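Local coordinates for protein pullulanase (Bacillus acidopullulyticus, PDB 2WAN) that hydrolyses the alpha-1,6-glucosidic linkages of pullulan and, as other pullulanases do, probably those of branched starch polysaccharides, at residues A[127-132]-A[272-277]; A[140-145]-A[290-295]. One frame throughout, in Å; residues are numbered along the deposited sequence.

Contact 1: residues A[127-132]-A[272-277]; sequences AKLSMP and NLVQLT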
loop_
_atom_site.group_PDB
_atom_site.type_symbol
_atom_site.label_atom_id
_atom_site.label_comp_id
_atom_site.label_asym_id
_atom_site.label_seq_id
_atom_site.Cartn_x
_atom_site.Cartn_y
_atom_site.Cartn_z
ATOM N N ALA A 127 -16.410 -7.507 24.786
ATOM C CA ALA A 127 -16.710 -6.361 25.644
ATOM C C ALA A 127 -15.532 -5.904 26.495
ATOM O O ALA A 127 -14.872 -6.720 27.140
ATOM C CB ALA A 127 -17.922 -6.665 26.534
ATOM N N LYS A 128 -15.301 -4.595 26.498
ATOM C CA LYS A 128 -14.241 -3.968 27.283
ATOM C C LYS A 128 -14.805 -3.313 28.542
ATOM O O LYS A 128 -15.795 -2.577 28.483
ATOM C CB LYS A 128 -13.490 -2.929 26.438
ATOM C CG LYS A 128 -12.325 -2.230 27.149
ATOM C CD LYS A 128 -11.080 -3.109 27.178
ATOM C CE LYS A 128 -10.092 -2.641 28.240
ATOM N NZ LYS A 128 -9.784 -1.185 28.171
ATOM N N LEU A 129 -14.151 -3.559 29.678
ATOM C CA LEU A 129 -14.589 -2.990 30.955
ATOM C C LEU A 129 -13.624 -1.911 31.436
ATOM O O LEU A 129 -12.413 -2.011 31.223
ATOM C CB LEU A 129 -14.712 -4.096 32.007
ATOM C CG LEU A 129 -15.285 -5.447 31.560
ATOM C CD1 LEU A 129 -14.907 -6.543 32.538
ATOM C CD2 LEU A 129 -16.801 -5.384 31.370
ATOM N N SER A 130 -14.163 -0.886 32.092
ATOM C CA SER A 130 -13.357 0.225 32.605
ATOM C C SER A 130 -12.449 -0.166 33.781
ATOM O O SER A 130 -11.546 0.590 34.154
ATOM C CB SER A 130 -14.253 1.398 32.999
ATOM O OG SER A 130 -15.219 0.997 33.955
ATOM N N MET A 131 -12.707 -1.336 34.364
ATOM C CA MET A 131 -11.830 -1.932 35.381
ATOM C C MET A 131 -11.984 -3.455 35.379
ATOM O O MET A 131 -13.043 -3.968 35.010
ATOM C CB MET A 131 -12.087 -1.333 36.774
ATOM C CG MET A 131 -13.534 -1.353 37.244
ATOM S SD MET A 131 -13.723 -0.682 38.919
ATOM C CE MET A 131 -13.422 1.069 38.657
ATOM N N PRO A 132 -10.931 -4.188 35.788
ATOM C CA PRO A 132 -10.975 -5.641 35.628
ATOM C C PRO A 132 -11.964 -6.307 36.571
ATOM O O PRO A 132 -12.349 -5.716 37.577
ATOM C CB PRO A 132 -9.548 -6.086 35.977
ATOM C CG PRO A 132 -8.737 -4.836 36.083
ATOM C CD PRO A 132 -9.688 -3.757 36.450
ATOM N N ASN A 272 -10.172 -7.434 31.910
ATOM C CA ASN A 272 -10.964 -6.249 31.595
ATOM C C ASN A 272 -11.494 -6.320 30.158
ATOM O O ASN A 272 -11.977 -5.327 29.611
ATOM C CB ASN A 272 -10.157 -4.964 31.825
ATOM C CG ASN A 272 -8.959 -4.832 30.886
ATOM O OD1 ASN A 272 -8.646 -5.739 30.115
ATOM N ND2 ASN A 272 -8.284 -3.695 30.959
ATOM N N LEU A 273 -11.382 -7.506 29.566
ATOM C CA LEU A 273 -11.776 -7.751 28.174
ATOM C C LEU A 273 -12.344 -9.150 28.051
ATOM O O LEU A 273 -11.617 -10.147 28.148
ATOM C CB LEU A 273 -10.575 -7.577 27.235
ATOM C CG LEU A 273 -10.835 -7.588 25.723
ATOM C CD1 LEU A 273 -11.748 -6.434 25.321
ATOM C CD2 LEU A 273 -9.497 -7.503 24.998
ATOM N N VAL A 274 -13.652 -9.215 27.808
ATOM C CA VAL A 274 -14.389 -10.465 27.877
ATOM C C VAL A 274 -14.992 -10.857 26.533
ATOM O O VAL A 274 -15.511 -10.010 25.802
ATOM C CB VAL A 274 -15.533 -10.376 28.935
ATOM C CG1 VAL A 274 -16.208 -11.726 29.118
ATOM C CG2 VAL A 274 -14.998 -9.864 30.267
ATOM N N GLN A 275 -14.917 -12.146 26.221
ATOM C CA GLN A 275 -15.606 -12.721 25.077
ATOM C C GLN A 275 -16.851 -13.473 25.550
ATOM O O GLN A 275 -16.742 -14.468 26.275
ATOM C CB GLN A 275 -14.684 -13.665 24.309
ATOM C CG GLN A 275 -15.347 -14.315 23.104
ATOM C CD GLN A 275 -14.479 -15.360 22.433
ATOM O OE1 GLN A 275 -14.975 -16.384 21.971
ATOM N NE2 GLN A 275 -13.177 -15.107 22.371
ATOM N N LEU A 276 -18.022 -12.994 25.126
ATOM C CA LEU A 276 -19.317 -13.555 25.537
ATOM C C LEU A 276 -19.959 -14.400 24.448
ATOM O O LEU A 276 -19.979 -14.014 23.275
ATOM C CB LEU A 276 -20.281 -12.428 25.953
ATOM C CG LEU A 276 -19.784 -11.449 27.020
ATOM C CD1 LEU A 276 -20.679 -10.217 27.139
ATOM C CD2 LEU A 276 -19.652 -12.148 28.374
ATOM N N THR A 277 -20.478 -15.559 24.836
ATOM C CA THR A 277 -21.243 -16.398 23.920
ATOM C C THR A 277 -22.718 -16.219 24.242
ATOM O O THR A 277 -23.109 -16.228 25.414
ATOM C CB THR A 277 -20.833 -17.881 24.001
ATOM O OG1 THR A 277 -19.440 -17.999 23.703
ATOM C CG2 THR A 277 -21.620 -18.733 23.002
HETATM O O HOH W 1 -6.885 -1.208 29.398
HETATM O O HOH W 2 -9.746 -1.414 31.614
#
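Ala-127 and Lys-128 pair with Val-274 and Leu-273 as neighbouring antiparallel strands of an all-beta domain N-terminal to the catalytic barrel. The pairing stops where the chain turns a corner at Ser-130 and Met-131. Ala-127 and Val-274 form a hydrogen-bonded pair. Ala-127 N gives to Val-274 O at 2.8 Å, and Val-274 N returns a bond to Ala-127 O at 2.9 Å. A third bond runs from Leu-129 N to Asn-272 O at 2.8 Å; it is straight at the hydrogen, but its donor sits 34° out of the carbonyl plane.

Lys-128 and Leu-273 point to the same face and cross at about a right angle, with Lys-128 CD 3.9 Å from Leu-273 CD1. The lysine chain starts anti to its own N (chi1 -178°) and bends at chi2. This lays it alongside Asn-272, with CE 3.4 Å from ND2. Two waters link the polar ends. One takes a 2.8 Å bond from Asn-272 ND2 and a weak one from Lys-128 NZ, and donates to Leu-129 O. The other accepts from Lys-128 NZ and, weakly, from Asn-272 ND2. The main partner of the ammonium is OD1 of Asn-579, in the amylase-type catalytic region.

Val-274 points to the other face, with Ala-127. Leu-129, at the end of the pairing, brings CD1 to Val-274 CG2 at 4.0 Å; both residues are buried and touch Phe-142. Past the corner, Pro-132 lies against Asn-272 CB. Such antiparallel pairing of two inner strands, from distant parts of the chain, is characteristic of an all-beta domain.

Contact 2: residues A[140-145]-A[290-295]; sequences SGFTVI and VAADGY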
loop_
_atom_site.group_PDB
_atom_site.type_symbol
_atom_site.label_atom_id
_atom_site.label_comp_id
_atom_site.label_asym_id
_atom_site.label_seq_id
_atom_site.Cartn_x
_atom_site.Cartn_y
_atom_site.Cartn_z
ATOM N N SER A 140 -21.363 -15.258 34.332
ATOM C CA SER A 140 -20.516 -14.399 35.163
ATOM C C SER A 140 -21.116 -12.996 35.344
ATOM O O SER A 140 -20.408 -11.985 35.295
ATOM C CB SER A 140 -19.075 -14.356 34.613
ATOM O OG SER A 140 -18.251 -13.484 35.368
ATOM N N GLY A 141 -22.435 -12.951 35.543
ATOM C CA GLY A 141 -23.153 -11.701 35.806
ATOM C C GLY A 141 -23.472 -10.846 34.588
ATOM O O GLY A 141 -24.005 -9.736 34.723
ATOM N N PHE A 142 -23.145 -11.352 33.399
ATOM C CA PHE A 142 -23.374 -10.594 32.159
ATOM C C PHE A 142 -24.778 -10.798 31.611
ATOM O O PHE A 142 -25.284 -11.919 31.607
ATOM C CB PHE A 142 -22.352 -10.972 31.086
ATOM C CG PHE A 142 -21.028 -10.294 31.247
ATOM C CD1 PHE A 142 -20.806 -9.041 30.694
ATOM C CD2 PHE A 142 -19.993 -10.915 31.944
ATOM C CE1 PHE A 142 -19.576 -8.406 30.830
ATOM C CE2 PHE A 142 -18.756 -10.287 32.085
ATOM C CZ PHE A 142 -18.548 -9.029 31.532
ATOM N N THR A 143 -25.385 -9.705 31.145
ATOM C CA THR A 143 -26.692 -9.746 30.473
ATOM C C THR A 143 -26.665 -9.021 29.125
ATOM O O THR A 143 -25.923 -8.048 28.946
ATOM C CB THR A 143 -27.821 -9.124 31.333
ATOM O OG1 THR A 143 -27.457 -7.794 31.726
ATOM C CG2 THR A 143 -28.092 -9.969 32.580
ATOM N N VAL A 144 -27.478 -9.509 28.190
ATOM C CA VAL A 144 -27.667 -8.866 26.887
ATOM C C VAL A 144 -29.168 -8.733 26.615
ATOM O O VAL A 144 -29.924 -9.697 26.784
ATOM C CB VAL A 144 -26.967 -9.661 25.738
ATOM C CG1 VAL A 144 -27.382 -9.142 24.361
ATOM C CG2 VAL A 144 -25.448 -9.593 25.880
ATOM N N ILE A 145 -29.588 -7.533 26.216
ATOM C CA ILE A 145 -30.977 -7.280 25.849
ATOM C C ILE A 145 -31.076 -6.623 24.463
ATOM O O ILE A 145 -30.282 -5.741 24.120
ATOM C CB ILE A 145 -31.659 -6.517 26.817
ATOM C CG1 ILE A 145 -33.139 -6.504 26.523
ATOM C CG2 ILE A 145 -31.142 -5.136 26.859
ATOM C CD1 ILE A 145 -33.881 -5.969 27.551
ATOM N N VAL A 290 -25.354 -4.475 26.318
ATOM C CA VAL A 290 -24.723 -5.437 27.214
ATOM C C VAL A 290 -24.423 -4.761 28.547
ATOM O O VAL A 290 -24.104 -3.576 28.594
ATOM C CB VAL A 290 -23.437 -6.075 26.590
ATOM C CG1 VAL A 290 -22.378 -5.022 26.326
ATOM C CG2 VAL A 290 -22.888 -7.202 27.480
ATOM N N ALA A 291 -24.573 -5.521 29.630
ATOM C CA ALA A 291 -24.249 -5.043 30.965
ATOM C C ALA A 291 -23.697 -6.194 31.795
ATOM O O ALA A 291 -23.836 -7.364 31.424
ATOM C CB ALA A 291 -25.493 -4.448 31.639
ATOM N N ALA A 292 -23.057 -5.839 32.906
ATOM C CA ALA A 292 -22.681 -6.790 33.954
ATOM C C ALA A 292 -22.919 -6.142 35.317
ATOM O O ALA A 292 -23.004 -4.912 35.419
ATOM C CB ALA A 292 -21.226 -7.219 33.804
ATOM N N ASP A 293 -23.029 -6.972 36.355
ATOM C CA ASP A 293 -23.249 -6.489 37.725
ATOM C C ASP A 293 -22.182 -5.489 38.163
ATOM O O ASP A 293 -20.986 -5.794 38.142
ATOM C CB ASP A 293 -23.311 -7.669 38.705
ATOM C CG ASP A 293 -24.630 -8.428 38.627
ATOM O OD1 ASP A 293 -25.683 -7.783 38.435
ATOM O OD2 ASP A 293 -24.616 -9.671 38.763
ATOM N N GLY A 294 -22.620 -4.288 38.536
ATOM C CA GLY A 294 -21.704 -3.234 38.971
ATOM C C GLY A 294 -21.110 -2.396 37.849
ATOM O O GLY A 294 -20.370 -1.441 38.112
ATOM N N TYR A 295 -21.440 -2.755 36.606
ATOM C CA TYR A 295 -20.972 -2.050 35.408
ATOM C C TYR A 295 -22.121 -1.413 34.626
ATOM O O TYR A 295 -23.109 -2.078 34.304
ATOM C CB TYR A 295 -20.229 -3.011 34.471
ATOM C CG TYR A 295 -18.876 -3.479 34.962
ATOM C CD1 TYR A 295 -18.739 -4.708 35.609
ATOM C CD2 TYR A 295 -17.731 -2.704 34.763
ATOM C CE1 TYR A 295 -17.496 -5.149 36.059
ATOM C CE2 TYR A 295 -16.483 -3.137 35.210
ATOM C CZ TYR A 295 -16.376 -4.363 35.854
ATOM O OH TYR A 295 -15.147 -4.804 36.297
#
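Phe-142 turns its CG beside the backbone N (chi1 -80°), and with chi2 at -87° its ring presents a face to the methyl of Ala-292. Val-290 has CG2 anti to its N, which directs that methyl to the edge of the same ring and to Val-144. These groups join strands 142-146 and 288-292, an antiparallel pair in the sheet of an all-beta domain that precedes the catalytic barrel.

The contact over the ring is a CH-pi interaction. Ala-292 CB lies 3.7 Å from the ring centroid and 18° off the normal. Its nearest ring atoms are CD1 and CE1, so the methyl is displaced toward one rim. Val-290 CG2 approaches near the ring plane, 4.2 Å from Phe-142 CD1. The Val-144 and Val-290 side chains cross obliquely, with CG2 of Val-144 3.9 Å from CG2 of Val-290. Phe-142, Val-144, Val-290 and Ala-292 are all buried on this face. Ile-300 of strand 295-302 touches both Val-144 and Val-290.

Thr-143 and Ala-291 point to the other face and form the hydrogen-bonded pair. Thr-143 N gives to Ala-291 O at 2.8 Å, and Ala-291 N gives to Thr-143 O at 2.9 Å. Each donor is tilted from the plane of the carbonyl it meets. On the same face, Thr-143 OG1 is near Ala-291 CB.

Beyond the pair, the second segment folds into a type II beta turn from Ala-292 to Tyr-295. Gly-294 has a positive phi there, as suits glycine. The turn begins beside Gly-141, whose O accepts a weak, bent bond of 3.4 Å from Asp-293 N.

How the contacts relate
From the N terminus, the chain passes through 127-132, then 140-145, and much later through 272-277 and 290-295. Contact 1 closes a loop of about 140 residues and contact 2 one of about 145. The two loops cross, because their segments alternate along the chain. The pullulanase X25 family region lies within both loops, so strands from before and after it meet in one mixed sheet. There, strands 152-160 and 142-146 separate strand 273-278 from strand 288-292. The contact centres are about 10 Å apart. Tyr-295 OH probably hydrogen-bonds Met-131 O at 2.6 Å. Leu-276 CD2 packs on Phe-142 CG at 3.7 Å, tying the apolar sides together.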